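Nicotinate-nucleotide pyrophosphorylase (Ehrlichia chaffeensis, PDB 3L0G) probably catalyses the decarboxylating transfer of a phosphoribosyl group to quinolinate, giving nicotinate mononucleotide for NAD biosynthesis. Local coordinates at residues V181-N186 against L196-L201; I212-I217 against E221-N226; M236-I241 against A269-D274; K243-V248 against S252-S257. All blocks are in the same frame, centred on the assembly; numbering follows the deposited sequence. Where two conformers were deposited one is given.

Contact 1. Residues V181-N186 against L196-L201. With FMT (formic acid), chain J.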
loop_
_atom_site.group_PDB
_atom_site.type_symbol
_atom_site.label_atom_id
_atom_site.label_comp_id
_atom_site.label_asym_id
_atom_site.label_seq_id
_atom_site.Cartn_x
_atom_site.Cartn_y
_atom_site.Cartn_z
ATOM N N VAL C 181 14.993 19.894 6.495
ATOM C CA VAL C 181 14.449 21.130 7.043
ATOM C C VAL C 181 14.302 22.168 5.933
ATOM O O VAL C 181 15.226 22.395 5.119
ATOM C CB VAL C 181 15.334 21.681 8.168
ATOM C CG1 VAL C 181 14.976 23.169 8.466
ATOM C CG2 VAL C 181 15.196 20.780 9.422
ATOM N N LEU C 182 13.128 22.781 5.876
ATOM C CA LEU C 182 12.924 23.908 4.966
ATOM C C LEU C 182 11.932 24.813 5.651
ATOM O O LEU C 182 10.758 24.488 5.718
ATOM C CB LEU C 182 12.413 23.452 3.580
ATOM C CG LEU C 182 12.183 24.612 2.591
ATOM C CD1 LEU C 182 13.474 25.401 2.365
ATOM C CD2 LEU C 182 11.632 24.107 1.248
ATOM N N ILE C 183 12.452 25.920 6.189
ATOM C CA ILE C 183 11.680 26.894 6.922
ATOM C C ILE C 183 11.022 27.765 5.886
ATOM O O ILE C 183 11.692 28.309 5.008
ATOM C CB ILE C 183 12.594 27.755 7.835
ATOM C CG1 ILE C 183 13.367 26.818 8.818
ATOM C CG2 ILE C 183 11.784 28.842 8.549
ATOM C CD1 ILE C 183 14.388 27.490 9.680
ATOM N N LYS C 184 9.707 27.890 5.999
ATOM C CA LYS C 184 8.874 28.469 4.962
ATOM C C LYS C 184 8.284 29.773 5.395
ATOM O O LYS C 184 8.298 30.093 6.589
ATOM C CB LYS C 184 7.799 27.451 4.562
ATOM C CG LYS C 184 8.416 26.319 3.753
ATOM C CD LYS C 184 7.400 25.366 3.155
ATOM C CE LYS C 184 8.066 24.285 2.320
ATOM N NZ LYS C 184 8.279 24.630 0.866
ATOM N N ASP C 185 7.768 30.534 4.427
ATOM C CA ASP C 185 7.006 31.757 4.699
ATOM C C ASP C 185 6.055 31.580 5.882
ATOM O O ASP C 185 5.992 32.416 6.788
ATOM C CB ASP C 185 6.242 32.256 3.443
ATOM C CG ASP C 185 5.238 31.234 2.874
ATOM O OD1 ASP C 185 5.090 30.078 3.381
ATOM O OD2 ASP C 185 4.536 31.622 1.911
ATOM N N ASN C 186 5.345 30.466 5.903
ATOM C CA ASN C 186 4.318 30.249 6.939
ATOM C C ASN C 186 4.856 29.898 8.339
ATOM O O ASN C 186 4.172 30.109 9.336
ATOM C CB ASN C 186 3.295 29.247 6.451
ATOM C CG ASN C 186 2.340 29.852 5.422
ATOM O OD1 ASN C 186 1.720 29.123 4.632
ATOM N ND2 ASN C 186 2.208 31.194 5.432
ATOM N N LEU C 196 14.009 33.935 15.278
ATOM C CA LEU C 196 13.421 33.044 16.306
ATOM C C LEU C 196 13.155 31.639 15.764
ATOM O O LEU C 196 13.387 30.649 16.456
ATOM C CB LEU C 196 12.149 33.641 16.904
ATOM C CG LEU C 196 11.491 32.829 18.019
ATOM C CD1 LEU C 196 12.304 32.886 19.332
ATOM C CD2 LEU C 196 10.085 33.374 18.238
ATOM N N ALA C 197 12.693 31.539 14.521
ATOM C CA ALA C 197 12.506 30.221 13.887
ATOM C C ALA C 197 13.814 29.408 13.860
ATOM O O ALA C 197 13.839 28.221 14.268
ATOM C CB ALA C 197 11.915 30.371 12.440
ATOM N N ILE C 198 14.899 30.025 13.384
ATOM C CA ILE C 198 16.167 29.316 13.255
ATOM C C ILE C 198 16.680 28.938 14.650
ATOM O O ILE C 198 17.143 27.798 14.870
ATOM C CB ILE C 198 17.249 30.156 12.521
ATOM C CG1 ILE C 198 16.855 30.382 11.043
ATOM C CG2 ILE C 198 18.609 29.430 12.588
ATOM C CD1 ILE C 198 17.574 31.556 10.367
ATOM N N GLN C 199 16.626 29.897 15.584
ATOM C CA GLN C 199 17.044 29.616 16.965
ATOM C C GLN C 199 16.356 28.383 17.556
ATOM O O GLN C 199 17.028 27.502 18.153
ATOM C CB GLN C 199 16.801 30.821 17.886
ATOM C CG GLN C 199 17.822 31.986 17.718
ATOM C CD GLN C 199 17.541 33.166 18.682
ATOM O OE1 GLN C 199 18.185 34.228 18.617
ATOM N NE2 GLN C 199 16.580 32.965 19.591
ATOM N N ARG C 200 15.023 28.329 17.413
ATOM C CA ARG C 200 14.236 27.195 17.944
ATOM C C ARG C 200 14.585 25.879 17.283
ATOM O O ARG C 200 14.730 24.856 17.961
ATOM C CB ARG C 200 12.732 27.448 17.775
ATOM C CG ARG C 200 12.199 28.465 18.759
ATOM C CD ARG C 200 10.769 28.717 18.481
ATOM N NE ARG C 200 10.141 29.575 19.475
ATOM C CZ ARG C 200 8.843 29.875 19.463
ATOM N NH1 ARG C 200 8.045 29.396 18.509
ATOM N NH2 ARG C 200 8.344 30.655 20.404
ATOM N N LEU C 201 14.691 25.894 15.953
ATOM C CA LEU C 201 15.046 24.696 15.222
ATOM C C LEU C 201 16.407 24.183 15.675
ATOM O O LEU C 201 16.538 23.006 15.985
ATOM C CB LEU C 201 15.030 24.899 13.699
ATOM C CG LEU C 201 15.131 23.581 12.903
ATOM C CD1 LEU C 201 14.033 23.438 11.845
ATOM C CD2 LEU C 201 16.531 23.439 12.318
HETATM C C FMT J . 9.848 21.380 -0.692
HETATM O O1 FMT J . 10.717 20.543 -0.411
HETATM O O2 FMT J . 9.034 21.811 0.135
#

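Contact 2. Residues I212-I217 against E221-N226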
loop_
_atom_site.group_PDB
_atom_site.type_symbol
_atom_site.label_atom_id
_atom_site.label_comp_id
_atom_site.label_asym_id
_atom_site.label_seq_id
_atom_site.Cartn_x
_atom_site.Cartn_y
_atom_site.Cartn_z
ATOM N N ILE C 212 16.023 27.953 4.235
ATOM C CA ILE C 212 14.937 28.880 4.559
ATOM C C ILE C 212 14.462 29.650 3.325
ATOM O O ILE C 212 15.272 30.094 2.514
ATOM C CB ILE C 212 15.349 29.838 5.684
ATOM C CG1 ILE C 212 14.186 30.789 6.071
ATOM C CG2 ILE C 212 16.608 30.609 5.293
ATOM C CD1 ILE C 212 14.418 31.581 7.425
ATOM N N GLU C 213 13.154 29.783 3.152
ATOM C CA GLU C 213 12.659 30.588 2.038
ATOM C C GLU C 213 12.450 32.066 2.378
ATOM O O GLU C 213 11.870 32.441 3.415
ATOM C CB GLU C 213 11.449 29.982 1.338
ATOM C CG GLU C 213 10.373 29.473 2.177
ATOM C CD GLU C 213 9.095 29.159 1.372
ATOM O OE1 GLU C 213 8.024 29.731 1.725
ATOM O OE2 GLU C 213 9.192 28.358 0.393
ATOM N N CYS C 214 12.968 32.893 1.487
ATOM C CA CYS C 214 12.942 34.334 1.608
ATOM C C CYS C 214 12.203 34.922 0.407
ATOM O O CYS C 214 12.386 34.462 -0.726
ATOM C CB CYS C 214 14.376 34.834 1.616
ATOM S SG CYS C 214 15.418 34.230 2.995
ATOM N N ASP C 215 11.382 35.934 0.625
ATOM C CA ASP C 215 10.809 36.651 -0.505
ATOM C C ASP C 215 11.200 38.107 -0.632
ATOM O O ASP C 215 10.657 38.793 -1.470
ATOM C CB ASP C 215 9.296 36.448 -0.629
ATOM C CG ASP C 215 8.548 36.849 0.580
ATOM O OD1 ASP C 215 9.108 37.594 1.420
ATOM O OD2 ASP C 215 7.378 36.398 0.693
ATOM N N ASN C 216 12.181 38.565 0.149
ATOM C CA ASN C 216 12.809 39.860 -0.130
ATOM C C ASN C 216 14.229 39.894 0.369
ATOM O O ASN C 216 14.706 38.936 1.000
ATOM C CB ASN C 216 11.972 41.018 0.438
ATOM C CG ASN C 216 11.857 40.967 1.951
ATOM O OD1 ASN C 216 12.816 40.652 2.639
ATOM N ND2 ASN C 216 10.679 41.260 2.465
ATOM N N ILE C 217 14.928 40.989 0.087
ATOM C CA ILE C 217 16.348 41.061 0.383
ATOM C C ILE C 217 16.606 41.145 1.901
ATOM O O ILE C 217 17.599 40.584 2.428
ATOM C CB ILE C 217 16.977 42.261 -0.364
ATOM C CG1 ILE C 217 17.169 41.892 -1.845
ATOM C CG2 ILE C 217 18.282 42.724 0.298
ATOM C CD1 ILE C 217 18.137 40.768 -2.107
ATOM N N GLU C 221 19.132 38.887 4.018
ATOM C CA GLU C 221 20.134 39.450 4.934
ATOM C C GLU C 221 20.064 38.834 6.336
ATOM O O GLU C 221 21.118 38.518 6.933
ATOM C CB GLU C 221 20.006 40.980 5.022
ATOM C CG GLU C 221 20.588 41.678 3.794
ATOM C CD GLU C 221 20.209 43.149 3.673
ATOM O OE1 GLU C 221 19.118 43.532 4.117
ATOM O OE2 GLU C 221 21.001 43.929 3.097
ATOM N N GLU C 222 18.836 38.662 6.853
ATOM C CA GLU C 222 18.646 38.136 8.205
ATOM C C GLU C 222 18.970 36.635 8.262
ATOM O O GLU C 222 19.498 36.162 9.249
ATOM C CB GLU C 222 17.230 38.417 8.741
ATOM C CG GLU C 222 17.005 37.921 10.167
ATOM C CD GLU C 222 15.617 38.214 10.719
ATOM O OE1 GLU C 222 14.729 38.744 9.999
ATOM O OE2 GLU C 222 15.420 37.933 11.920
ATOM N N SER C 223 18.663 35.896 7.199
ATOM C CA SER C 223 19.000 34.483 7.127
ATOM C C SER C 223 20.524 34.276 7.085
ATOM O O SER C 223 21.069 33.382 7.739
ATOM C CB SER C 223 18.325 33.872 5.892
ATOM O OG SER C 223 16.914 33.942 6.007
ATOM N N LEU C 224 21.204 35.116 6.323
ATOM C CA LEU C 224 22.661 35.102 6.243
ATOM C C LEU C 224 23.293 35.385 7.599
ATOM O O LEU C 224 24.270 34.754 7.966
ATOM C CB LEU C 224 23.163 36.160 5.256
ATOM C CG LEU C 224 23.420 35.811 3.792
ATOM C CD1 LEU C 224 23.989 37.090 3.129
ATOM C CD2 LEU C 224 24.382 34.615 3.586
ATOM N N SER C 225 22.729 36.340 8.331
ATOM C CA SER C 225 23.237 36.708 9.663
ATOM C C SER C 225 23.171 35.531 10.605
ATOM O O SER C 225 24.020 35.396 11.504
ATOM C CB SER C 225 22.434 37.868 10.249
ATOM O OG SER C 225 22.697 39.042 9.489
ATOM N N ASN C 226 22.155 34.687 10.385
ATOM C CA ASN C 226 21.957 33.473 11.177
ATOM C C ASN C 226 22.747 32.266 10.649
ATOM O O ASN C 226 22.592 31.173 11.163
ATOM C CB ASN C 226 20.471 33.121 11.274
ATOM C CG ASN C 226 19.731 34.002 12.243
ATOM O OD1 ASN C 226 19.427 35.156 11.942
ATOM N ND2 ASN C 226 19.463 33.487 13.412
#

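Contact 3. Residues M236-I241 against A269-D274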
loop_
_atom_site.group_PDB
_atom_site.type_symbol
_atom_site.label_atom_id
_atom_site.label_comp_id
_atom_site.label_asym_id
_atom_site.label_seq_id
_atom_site.Cartn_x
_atom_site.Cartn_y
_atom_site.Cartn_z
ATOM N N MET C 236 11.143 36.167 -6.613
ATOM C CA MET C 236 11.834 37.430 -6.749
ATOM C C MET C 236 12.138 37.718 -8.234
ATOM O O MET C 236 12.119 36.822 -9.091
ATOM C CB MET C 236 13.068 37.448 -5.831
ATOM C CG MET C 236 12.656 37.359 -4.317
ATOM S SD MET C 236 13.983 37.131 -3.067
ATOM C CE MET C 236 15.290 37.855 -4.005
ATOM N N SER C 237 12.382 38.987 -8.522
ATOM C CA SER C 237 12.695 39.431 -9.861
ATOM C C SER C 237 14.138 39.087 -10.172
ATOM O O SER C 237 14.942 38.862 -9.267
ATOM C CB SER C 237 12.513 40.941 -9.941
ATOM O OG SER C 237 13.401 41.581 -9.042
ATOM N N ILE C 238 14.494 39.102 -11.443
ATOM C CA ILE C 238 15.886 38.881 -11.799
ATOM C C ILE C 238 16.795 39.888 -11.069
ATOM O O ILE C 238 17.872 39.528 -10.590
ATOM C CB ILE C 238 16.092 38.890 -13.331
ATOM C CG1 ILE C 238 17.438 38.261 -13.680
ATOM C CG2 ILE C 238 15.943 40.285 -13.927
ATOM C CD1 ILE C 238 17.419 36.761 -13.459
ATOM N N SER C 239 16.346 41.137 -10.955
ATOM C CA SER C 239 17.130 42.172 -10.266
ATOM C C SER C 239 17.413 41.818 -8.788
ATOM O O SER C 239 18.566 41.921 -8.315
ATOM C CB SER C 239 16.453 43.561 -10.441
ATOM O OG SER C 239 16.511 44.360 -9.269
ATOM N N GLU C 240 16.381 41.392 -8.065
ATOM C CA GLU C 240 16.564 40.947 -6.676
ATOM C C GLU C 240 17.435 39.697 -6.581
ATOM O O GLU C 240 18.197 39.554 -5.630
ATOM C CB GLU C 240 15.245 40.625 -5.989
ATOM C CG GLU C 240 14.541 41.803 -5.384
ATOM C CD GLU C 240 13.142 41.445 -4.925
ATOM O OE1 GLU C 240 12.327 41.002 -5.755
ATOM O OE2 GLU C 240 12.868 41.586 -3.724
ATOM N N ILE C 241 17.301 38.792 -7.546
ATOM C CA ILE C 241 18.095 37.582 -7.530
ATOM C C ILE C 241 19.565 37.979 -7.657
ATOM O O ILE C 241 20.415 37.480 -6.917
ATOM C CB ILE C 241 17.664 36.583 -8.620
ATOM C CG1 ILE C 241 16.283 36.016 -8.293
ATOM C CG2 ILE C 241 18.691 35.411 -8.734
ATOM C CD1 ILE C 241 15.587 35.363 -9.476
ATOM N N ALA C 269 19.804 31.265 -14.520
ATOM C CA ALA C 269 20.971 30.421 -14.249
ATOM C C ALA C 269 22.283 31.212 -14.278
ATOM O O ALA C 269 23.175 30.925 -13.507
ATOM C CB ALA C 269 21.035 29.227 -15.198
ATOM N N LEU C 270 22.383 32.201 -15.162
ATOM C CA LEU C 270 23.620 32.983 -15.321
ATOM C C LEU C 270 23.876 33.992 -14.193
ATOM O O LEU C 270 24.943 34.589 -14.161
ATOM C CB LEU C 270 23.631 33.727 -16.662
ATOM C CG LEU C 270 23.575 32.886 -17.936
ATOM C CD1 LEU C 270 23.267 33.804 -19.124
ATOM C CD2 LEU C 270 24.875 32.107 -18.137
ATOM N N THR C 271 22.898 34.207 -13.304
ATOM C CA THR C 271 23.073 35.088 -12.147
ATOM C C THR C 271 24.094 34.498 -11.164
ATOM O O THR C 271 24.731 35.242 -10.430
ATOM C CB THR C 271 21.745 35.341 -11.372
ATOM O OG1 THR C 271 21.261 34.110 -10.826
ATOM C CG2 THR C 271 20.680 35.969 -12.264
ATOM N N GLY C 272 24.261 33.171 -11.163
ATOM C CA GLY C 272 25.222 32.499 -10.250
ATOM C C GLY C 272 24.588 31.782 -9.045
ATOM O O GLY C 272 25.270 31.452 -8.054
ATOM N N VAL C 273 23.283 31.536 -9.127
ATOM C CA VAL C 273 22.599 30.710 -8.140
ATOM C C VAL C 273 23.046 29.239 -8.332
ATOM O O VAL C 273 23.625 28.902 -9.362
ATOM C CB VAL C 273 21.065 30.907 -8.243
ATOM C CG1 VAL C 273 20.697 32.359 -7.850
ATOM C CG2 VAL C 273 20.523 30.547 -9.642
ATOM N N ASP C 274 22.816 28.391 -7.346
ATOM C CA ASP C 274 23.219 26.973 -7.403
ATOM C C ASP C 274 22.136 26.040 -7.938
ATOM O O ASP C 274 22.425 25.071 -8.646
ATOM C CB ASP C 274 23.614 26.490 -6.007
ATOM C CG ASP C 274 24.746 27.326 -5.406
ATOM O OD1 ASP C 274 25.844 27.312 -5.972
ATOM O OD2 ASP C 274 24.526 28.025 -4.393
#

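Contact 4. Residues K243-V248 against S252-S257. With EDO (1,2-ethanediol), chain I.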
loop_
_atom_site.group_PDB
_atom_site.type_symbol
_atom_site.label_atom_id
_atom_site.label_comp_id
_atom_site.label_asym_id
_atom_site.label_seq_id
_atom_site.Cartn_x
_atom_site.Cartn_y
_atom_site.Cartn_z
ATOM N N LYS C 243 20.892 40.791 -6.832
ATOM C CA LYS C 243 21.319 41.434 -5.583
ATOM C C LYS C 243 21.606 40.406 -4.506
ATOM O O LYS C 243 22.526 40.585 -3.715
ATOM C CB LYS C 243 20.263 42.430 -5.106
ATOM C CG LYS C 243 20.545 43.124 -3.810
ATOM C CD LYS C 243 21.467 44.281 -4.036
ATOM C CE LYS C 243 22.070 44.820 -2.727
ATOM N NZ LYS C 243 22.812 46.074 -3.017
ATOM N N ALA C 244 20.794 39.346 -4.452
ATOM C CA ALA C 244 20.961 38.319 -3.442
ATOM C C ALA C 244 22.282 37.596 -3.632
ATOM O O ALA C 244 23.023 37.421 -2.684
ATOM C CB ALA C 244 19.793 37.321 -3.473
ATOM N N VAL C 245 22.579 37.195 -4.865
ATOM C CA VAL C 245 23.821 36.492 -5.174
ATOM C C VAL C 245 25.000 37.317 -4.663
ATOM O O VAL C 245 25.914 36.781 -4.034
ATOM C CB VAL C 245 23.985 36.227 -6.688
ATOM C CG1 VAL C 245 25.386 35.722 -7.014
ATOM C CG2 VAL C 245 22.933 35.228 -7.192
ATOM N N ASP C 246 24.958 38.622 -4.904
ATOM C CA ASP C 246 26.030 39.507 -4.475
ATOM C C ASP C 246 26.186 39.550 -2.955
ATOM O O ASP C 246 27.289 39.450 -2.419
ATOM C CB ASP C 246 25.759 40.912 -4.978
ATOM C CG ASP C 246 26.892 41.828 -4.700
ATOM O OD1 ASP C 246 27.952 41.634 -5.322
ATOM O OD2 ASP C 246 26.719 42.715 -3.844
ATOM N N ILE C 247 25.069 39.722 -2.253
ATOM C CA ILE C 247 25.070 39.826 -0.789
ATOM C C ILE C 247 25.508 38.511 -0.172
ATOM O O ILE C 247 26.235 38.480 0.782
ATOM C CB ILE C 247 23.661 40.158 -0.215
ATOM C CG1 ILE C 247 23.235 41.576 -0.605
ATOM C CG2 ILE C 247 23.660 40.026 1.311
ATOM C CD1 ILE C 247 21.774 41.888 -0.320
ATOM N N VAL C 248 25.013 37.407 -0.734
ATOM C CA VAL C 248 25.334 36.079 -0.177
ATOM C C VAL C 248 26.834 35.778 -0.360
ATOM O O VAL C 248 27.473 35.198 0.520
ATOM C CB VAL C 248 24.467 34.953 -0.804
ATOM C CG1 VAL C 248 25.006 33.575 -0.406
ATOM C CG2 VAL C 248 22.972 35.108 -0.410
ATOM N N SER C 252 26.213 31.002 1.436
ATOM C CA SER C 252 25.132 30.041 1.547
ATOM C C SER C 252 24.813 29.515 0.151
ATOM O O SER C 252 25.118 30.146 -0.845
ATOM C CB SER C 252 23.920 30.691 2.258
ATOM O OG SER C 252 22.712 30.008 2.026
ATOM N N VAL C 253 24.249 28.314 0.093
ATOM C CA VAL C 253 23.697 27.803 -1.139
ATOM C C VAL C 253 22.511 28.730 -1.480
ATOM O O VAL C 253 21.839 29.222 -0.578
ATOM C CB VAL C 253 23.277 26.310 -0.980
ATOM C CG1 VAL C 253 22.338 25.869 -2.099
ATOM C CG2 VAL C 253 24.562 25.389 -0.901
ATOM N N LEU C 254 22.303 29.012 -2.759
ATOM C CA LEU C 254 21.162 29.839 -3.220
ATOM C C LEU C 254 20.370 29.102 -4.252
ATOM O O LEU C 254 20.919 28.665 -5.274
ATOM C CB LEU C 254 21.642 31.153 -3.878
ATOM C CG LEU C 254 21.683 32.439 -3.074
ATOM C CD1 LEU C 254 22.159 33.614 -3.956
ATOM C CD2 LEU C 254 20.290 32.701 -2.476
ATOM N N GLU C 255 19.063 29.042 -4.029
ATOM C CA GLU C 255 18.153 28.347 -4.918
ATOM C C GLU C 255 17.060 29.325 -5.296
ATOM O O GLU C 255 16.566 30.027 -4.420
ATOM C CB GLU C 255 17.540 27.167 -4.179
ATOM C CG GLU C 255 16.451 26.467 -4.909
ATOM C CD GLU C 255 16.165 25.091 -4.320
ATOM O OE1 GLU C 255 14.984 24.724 -4.276
ATOM O OE2 GLU C 255 17.117 24.397 -3.900
ATOM N N VAL C 256 16.690 29.370 -6.568
ATOM C CA VAL C 256 15.537 30.156 -7.015
ATOM C C VAL C 256 14.405 29.168 -7.180
ATOM O O VAL C 256 14.582 28.134 -7.829
ATOM C CB VAL C 256 15.805 30.885 -8.358
ATOM C CG1 VAL C 256 14.515 31.546 -8.913
ATOM C CG2 VAL C 256 16.934 31.938 -8.209
ATOM N N SER C 257 13.256 29.482 -6.586
ATOM C CA SER C 257 12.080 28.636 -6.668
ATOM C C SER C 257 10.940 29.401 -7.303
ATOM O O SER C 257 10.725 30.583 -7.013
ATOM C CB SER C 257 11.639 28.174 -5.290
ATOM O OG SER C 257 10.951 26.921 -5.387
HETATM C C1 EDO I . 12.499 23.626 -2.690
HETATM O O1 EDO I . 11.560 22.796 -3.362
HETATM C C2 EDO I . 13.690 22.797 -2.201
HETATM O O2 EDO I . 14.612 22.464 -3.258
#

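Contact 1. Residues V181-N186 against L196-L201
No flat group enters the seam where Val-181 and Ile-183 meet Leu-201, Ala-197 and Ile-198; the nearby guanidinium of Arg-200 has Leu-196 CD2 over one face, 3.7 Å above its plane and offset toward the rim. Its NH1 forms a salt bridge with Glu-53 of a second subunit and a hydrogen bond to the Ile-49 carbonyl there. The seam itself is apolar. Val-181 and Leu-201 reach toward each other tip to tip, with Val-181 CG1 3.5 Å from Leu-201 CD1. In Ile-183, chi1 -58° sets CG1 beside the backbone N and CG2 anti to it, where CG2 lies 4.2 Å from Ala-197 CB. The Ile-183 and Ile-198 side chains cross at about a right angle, Ile-183 CD1 4.0 Å from Ile-198 CG1. Lys-184 NZ donates to O2 of a formic acid at 3.0 Å, and Arg-174 and Arg-151 are hydrogen-bonded to it. This basic cluster is consistent with an anion site, although the ligand probably came from the crystallisation liquor. Strand and helix axes run at 157°, 10.5 Å apart at closest approach. Such a nearly antiparallel helix, returning the chain to parallel strand 210-214, is characteristic of the alpha/beta-barrel domain of quinolinate phosphoribosyltransferases.

Contact 2. Residues I212-I217 against E221-N226
Ile-212 and Cys-214 of strand 210-214 pack on Ser-223 of helix 217-225, the helix that carries the chain over to parallel strand 230-234 in a beta-alpha-beta unit. Ser-223 OG packs 3.4 Å from Ile-212 CG2, and Cys-214 SG is also 3.4 Å from that oxygen, the two partners lying roughly at a right angle as seen from it. With chi1 -63° the hydroxyl stands beside its backbone N, and its hydrogen bond goes back along the helix to the Gln-219 carbonyl; a polar atom buried against the strand is satisfied within the helix. One turn into the helix the Glu-221 side chain crosses that of Ile-217 obliquely, Glu-221 CD 3.9 Å from Ile-217 CG2. The hydrogen bonds are one main-chain helix bond across the contact, an N-cap and a side-chain bond. Glu-221 N donates to Ile-217 O at 2.8 Å with an N-H...O angle of 166°, and Asn-216 at the N-cap accepts from Gln-219 N through OD1. Glu-221 O is gripped twice: Ser-225 N and Ser-225 OG, each 3.0 Å away, approach from opposite faces of its carbonyl plane, the hydroxyl being tilted 31° out of it.

Contact 3. Residues M236-I241 against A269-D274
The first turn of helix 238-248, started by a capping box, packs through Ile-238 and Ile-241 on Thr-271 and Val-273, in the loop that leads from helix 262-269 into strand 275-277. The box pairs Ser-237 with Glu-240: Glu-240 N donates to Ser-237 OG at 3.1 Å and 169°, and a long, weak return bond runs from Ser-237 N to Glu-240 OE1. Across the contact no hydrogen bond forms, and methyl groups do most of the touching. In Ile-238, chi1 -163° sets CG1 anti to the backbone N, and the bend at chi2 turns CD1 to Thr-271 CG2, 3.6 Å away, the two side chains meeting at a slant. Ile-241 offers CG2 to two partners and crosses both at about a right angle. Thr-271 OG1 lies 3.6 Å from that methyl and Val-273 CG1 3.8 Å from it. The threonine hydroxyl is not left without a partner, because it is hydrogen-bonded to the Ile-268 carbonyl at the end of the preceding helix. Between the two contact residues, Gly-272 turns the chain with a positive phi of 104°, closing a type I turn that begins at Ala-269. Ile-241 and Val-273 both touch Val-256, so helix 238-248 and the loop before strand 275-277 pack together over strand 253-257, consistent with the outer helical layer of the alpha/beta-barrel domain of this family.

Contact 4. Residues K243-V248 against S252-S257
Leu-254 of strand 253-257 inserts its CD1 methyl into the inner face of helix 238-248, among Ala-244, Val-245 and Val-248, in the second half of the beta-alpha-beta unit formed by strand 230-234, this helix and strand 253-257. The short axes run at 171° and approach to 9.8 Å, so the strand runs back nearly antiparallel to the helix. Packing is tight around that one methyl. It lies 3.5 Å from Val-245 CA, close enough to rest on the helix backbone itself, and 3.7 Å from Val-245 CG2. From the next turn Val-248 meets Leu-254 tip to tip, its CG2 3.9 Å from Leu-254 CD1. The other valine branch serves a different partner: CG1, trans to the backbone N at chi1 169°, lies 3.4 Å from Ser-252 N and so covers the backbone just ahead of the strand. The loose side is at Lys-243 and Asp-246, which are exposed and make no contact with the strand; Val-245 is partly exposed although it packs closely. Distinct from that solvent side is a buried polar one on the reverse face of the strand, where Glu-255 points opposite to Leu-254. It forms a salt bridge with Arg-148 and accepts from Ser-277, while a 1,2-ethanediol, probably from the crystallisation liquor, lies at its OE1 at a doubtfully short distance. Just before the strand, Ser-252 OG donates to Val-253 O at 2.9 Å, tilted 25° from the carbonyl plane.

In the fold
Contacts 1, 2 and 4 each bury a strand of the parallel sheet under a helix, whereas contact 3, only partly buried, sets a helix start against a loop. Contacts 3 and 4 share helix 238-248, and contact 4 is nested within the loop contact 3 closes; Asp-274 N and Leu-254 O, 2.8 Å apart, probably join them by a hydrogen bond. Neighbouring strands link contacts 1 and 2, while between contacts 2 and 4 Leu-224 packs on Val-248 and Ile-217 on Lys-243. The seams differ: aliphatic in 1 and 4, a serine hydroxyl against cysteine sulfur and isoleucine methyl in 2, and in 3 methyls against a threonine bonded back to helix 262-269. Only contact 1 is touched by another subunit.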